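Local coordinates for SmhA (PDB 7A27), which is one component of Smh, the tripartite alpha-pore-forming toxin of Serratia marcescens, and probably helps it form pores in target membranes, at residues G145-L148 with N149-A153; S279-A282 with Q283-L286. All blocks are in the same frame, centred on the assembly; numbering follows the deposited sequence.

Contact 1 lies on helix 104-155 and contact 2 on helix 272-299, two neighbouring helices of the largely helical bundle of soluble SmhA; their centres are about 13 Å apart. Each is a local contact within its own helix, and they meet through Gln281. Leu148 CD2 packs 3.7 Å from Gln281 NE2, Ile151 CD1 lies 3.7 Å from Gln281 CB, and Phe147 CD2 approaches Gln281 OE1 to 3.9 Å, so three side chains of contact 1 pack against one side of the same glutamine. Tyr57 of helix 48-96 touches both contacts, its ring stacking with that of Phe147. Both lie away from Asn359, seen to bind calcium in a structure of this protein; no calcium is bound to this chain.

Contact 1 of 2, residues G145-L148 with N149-A153; sequences GNFL and NVIDA
Asp152 N binds Leu148 O at 2.9 Å, Ile151 N binds Phe147 O at 3.0 Å and Asn149 N binds Gly145 O at 3.2 Å, the three good bonds of the i to i+4 ladder that joins residues 145-148 to 149-153 in one alpha-helix. Val150 N is held less firmly: its bond to Asn146 O, the fourth of the ladder, is weak, and it makes a second weak one to Phe147 O, which thus receives two N-H groups.

The side chain of Val150 sits over the preceding turn, where CG2 lies beside the Asn146 carbonyl. Asn149 folds back along the helix, its CG beside its own backbone N (chi1 -62°), which brings ND2 to 3.4 Å from Gly145 O, but at an angle too poor for a hydrogen bond. One turn apart on the buried side, Phe147 and Ile151 form the apolar pair of the contact. The end of the isoleucine meets the ring obliquely, CD1 lying 3.8 Å from Phe147 CE2. Ile54 of helix 48-96 and Ala277 of helix 272-299 also touch Phe147.

The chemistry is that of an amphipathic helix: Asn146, Asn149 and Asp152 are exposed, while Phe147 is buried against helices 48-96 and 272-299 and Ile151 against helix 272-299.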
loop_
_atom_site.group_PDB
_atom_site.type_symbol
_atom_site.label_atom_id
_atom_site.label_comp_id
_atom_site.label_asym_id
_atom_site.label_seq_id
_atom_site.Cartn_x
_atom_site.Cartn_y
_atom_site.Cartn_z
ATOM N N GLY A 145 9.302 16.713 6.675
ATOM C CA GLY A 145 10.195 17.782 6.206
ATOM C C GLY A 145 10.732 18.608 7.362
ATOM O O GLY A 145 11.933 18.946 7.342
ATOM N N ASN A 146 9.879 18.934 8.334
ATOM C CA ASN A 146 10.231 19.781 9.503
ATOM C C ASN A 146 11.145 19.000 10.450
ATOM O O ASN A 146 12.045 19.613 11.047
ATOM C CB ASN A 146 8.996 20.280 10.253
ATOM C CG ASN A 146 8.250 21.366 9.512
ATOM O OD1 ASN A 146 8.815 22.074 8.681
ATOM N ND2 ASN A 146 6.978 21.515 9.830
ATOM N N PHE A 147 10.920 17.700 10.601
ATOM C CA PHE A 147 11.737 16.878 11.521
ATOM C C PHE A 147 13.115 16.689 10.879
ATOM O O PHE A 147 14.099 16.670 11.642
ATOM C CB PHE A 147 11.038 15.569 11.903
ATOM C CG PHE A 147 11.730 14.832 13.027
ATOM C CD1 PHE A 147 11.700 15.333 14.318
ATOM C CD2 PHE A 147 12.459 13.676 12.786
ATOM C CE1 PHE A 147 12.357 14.677 15.345
ATOM C CE2 PHE A 147 13.111 13.015 13.817
ATOM C CZ PHE A 147 13.064 13.520 15.095
ATOM N N LEU A 148 13.202 16.587 9.543
ATOM C CA LEU A 148 14.507 16.462 8.826
ATOM C C LEU A 148 15.348 17.724 9.056
ATOM O O LEU A 148 16.521 17.565 9.371
ATOM C CB LEU A 148 14.287 16.193 7.336
ATOM C CG LEU A 148 14.069 14.726 6.975
ATOM C CD1 LEU A 148 13.563 14.592 5.540
ATOM C CD2 LEU A 148 15.351 13.927 7.179
ATOM N N ASN A 149 14.757 18.915 8.943
ATOM C CA ASN A 149 15.446 20.208 9.195
ATOM C C ASN A 149 15.967 20.244 10.642
ATOM O O ASN A 149 16.946 20.983 10.898
ATOM C CB ASN A 149 14.548 21.418 8.932
ATOM C CG ASN A 149 14.078 21.529 7.498
ATOM O OD1 ASN A 149 14.705 21.003 6.584
ATOM N ND2 ASN A 149 12.971 22.219 7.283
ATOM N N VAL A 150 15.333 19.491 11.553
ATOM C CA VAL A 150 15.724 19.406 12.992
ATOM C C VAL A 150 16.963 18.509 13.112
ATOM O O VAL A 150 17.913 18.903 13.832
ATOM C CB VAL A 150 14.561 18.930 13.886
ATOM C CG1 VAL A 150 15.019 18.566 15.293
ATOM C CG2 VAL A 150 13.438 19.951 13.934
ATOM N N ILE A 151 16.959 17.348 12.449
ATOM C CA ILE A 151 18.110 16.395 12.454
ATOM C C ILE A 151 19.309 17.083 11.799
ATOM O O ILE A 151 20.440 16.939 12.310
ATOM C CB ILE A 151 17.765 15.073 11.729
ATOM C CG1 ILE A 151 16.727 14.268 12.511
ATOM C CG2 ILE A 151 19.020 14.248 11.459
ATOM C CD1 ILE A 151 16.423 12.901 11.940
ATOM N N ASP A 152 19.056 17.803 10.706
ATOM C CA ASP A 152 20.111 18.432 9.880
ATOM C C ASP A 152 20.830 19.530 10.658
ATOM O O ASP A 152 22.072 19.508 10.667
ATOM C CB ASP A 152 19.588 18.933 8.538
ATOM C CG ASP A 152 20.657 18.609 7.510
ATOM O OD1 ASP A 152 20.866 17.373 7.308
ATOM O OD2 ASP A 152 21.351 19.565 7.004
ATOM N N ALA A 153 20.088 20.432 11.303
ATOM C CA ALA A 153 20.636 21.529 12.141
ATOM C C ALA A 153 21.601 20.952 13.184
ATOM O O ALA A 153 22.663 21.536 13.390
ATOM C CB ALA A 153 19.511 22.296 12.792
#

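Contact 2 of 2, residues S279-A282 with Q283-L286; sequences SVQA and QAQL
The backbone of 279-286 is regular alpha-helix, with Gln285 N bound to Gln281 O at 2.9 Å, Ala284 N to Val280 O at 3.0 Å, and Leu286 N more weakly to Ala282 O.

Gln281 and Gln285 meet one turn apart through their amides. NE2 of Gln281 gives a weak hydrogen bond to OE1 of Gln285, 3.3 Å long and bent to 124° at the hydrogen, and the two amide planes stand nearly perpendicular, 86° apart. The bend at chi2 (53°) in Gln281 sends its NE2 on along the helix to the OE1 of Gln285. Each amide has a further partner: Gln281 OE1 is hydrogen-bonded to Tyr57 OH on helix 48-96, and Gln285 NE2 to Asp289 OD1.

Gln283 runs back the other way, extended beyond CG, and its CG passes 3.5 Å from Ser279 O. A water bridges its end to the serine, lying 2.8 Å from Ser279 OG and donating to Gln283 OE1 at 2.9 Å. The NE2 of Gln283 is bound by Gln38 OE1 and the carbonyl of Ser234. The methyl of Ala284 lies 3.9 Å from Gln281 OE1.

Thus the polar ends of buried Gln281 and Gln283 are met by hydrogen bonds, and these link helix 272-299 to helix 48-96, to strand 230-237 and to the residue just beyond helix 14-37.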
loop_
_atom_site.group_PDB
_atom_site.type_symbol
_atom_site.label_atom_id
_atom_site.label_comp_id
_atom_site.label_asym_id
_atom_site.label_seq_id
_atom_site.Cartn_x
_atom_site.Cartn_y
_atom_site.Cartn_z
ATOM N N SER A 279 16.746 6.912 14.053
ATOM C CA SER A 279 16.022 5.615 14.081
ATOM C C SER A 279 14.527 5.816 13.787
ATOM O O SER A 279 13.942 4.961 13.049
ATOM C CB SER A 279 16.193 4.922 15.391
ATOM O OG SER A 279 15.271 3.855 15.466
ATOM N N VAL A 280 13.933 6.872 14.364
ATOM C CA VAL A 280 12.490 7.224 14.210
ATOM C C VAL A 280 12.250 7.695 12.781
ATOM O O VAL A 280 11.290 7.203 12.156
ATOM C CB VAL A 280 12.036 8.303 15.212
ATOM C CG1 VAL A 280 10.651 8.837 14.890
ATOM C CG2 VAL A 280 12.062 7.777 16.632
ATOM N N GLN A 281 13.089 8.624 12.304
ATOM C CA GLN A 281 12.979 9.244 10.961
ATOM C C GLN A 281 13.079 8.164 9.876
ATOM O O GLN A 281 12.387 8.317 8.846
ATOM C CB GLN A 281 14.043 10.325 10.799
ATOM C CG GLN A 281 14.169 10.855 9.385
ATOM C CD GLN A 281 12.854 11.312 8.807
ATOM O OE1 GLN A 281 11.916 11.658 9.540
ATOM N NE2 GLN A 281 12.792 11.304 7.480
ATOM N N ALA A 282 13.895 7.124 10.083
ATOM C CA ALA A 282 14.059 6.018 9.114
ATOM C C ALA A 282 12.716 5.297 8.935
ATOM O O ALA A 282 12.369 4.950 7.798
ATOM C CB ALA A 282 15.146 5.088 9.584
ATOM N N GLN A 283 11.999 5.080 10.042
ATOM C CA GLN A 283 10.669 4.406 10.078
ATOM C C GLN A 283 9.617 5.327 9.446
ATOM O O GLN A 283 8.780 4.827 8.664
ATOM C CB GLN A 283 10.318 4.023 11.514
ATOM C CG GLN A 283 11.222 2.958 12.130
ATOM C CD GLN A 283 11.007 2.800 13.616
ATOM O OE1 GLN A 283 10.594 3.740 14.316
ATOM N NE2 GLN A 283 11.272 1.593 14.101
ATOM N N ALA A 284 9.669 6.632 9.734
ATOM C CA ALA A 284 8.747 7.646 9.171
ATOM C C ALA A 284 8.888 7.648 7.653
ATOM O O ALA A 284 7.856 7.597 6.973
ATOM C CB ALA A 284 9.053 9.004 9.745
ATOM N N GLN A 285 10.139 7.720 7.167
ATOM C CA GLN A 285 10.505 7.738 5.727
ATOM C C GLN A 285 9.769 6.591 5.034
ATOM O O GLN A 285 9.104 6.873 4.047
ATOM C CB GLN A 285 12.017 7.597 5.551
ATOM C CG GLN A 285 12.554 7.820 4.137
ATOM C CD GLN A 285 12.673 9.287 3.809
ATOM O OE1 GLN A 285 13.421 10.034 4.453
ATOM N NE2 GLN A 285 11.924 9.707 2.800
ATOM N N LEU A 286 9.869 5.354 5.531
ATOM C CA LEU A 286 9.241 4.182 4.865
ATOM C C LEU A 286 7.740 4.419 4.742
ATOM O O LEU A 286 7.202 4.206 3.642
ATOM C CB LEU A 286 9.512 2.895 5.649
ATOM C CG LEU A 286 10.964 2.436 5.675
ATOM C CD1 LEU A 286 11.124 1.211 6.569
ATOM C CD2 LEU A 286 11.463 2.158 4.258
HETATM O O HOH W 1 12.594 4.243 16.305
#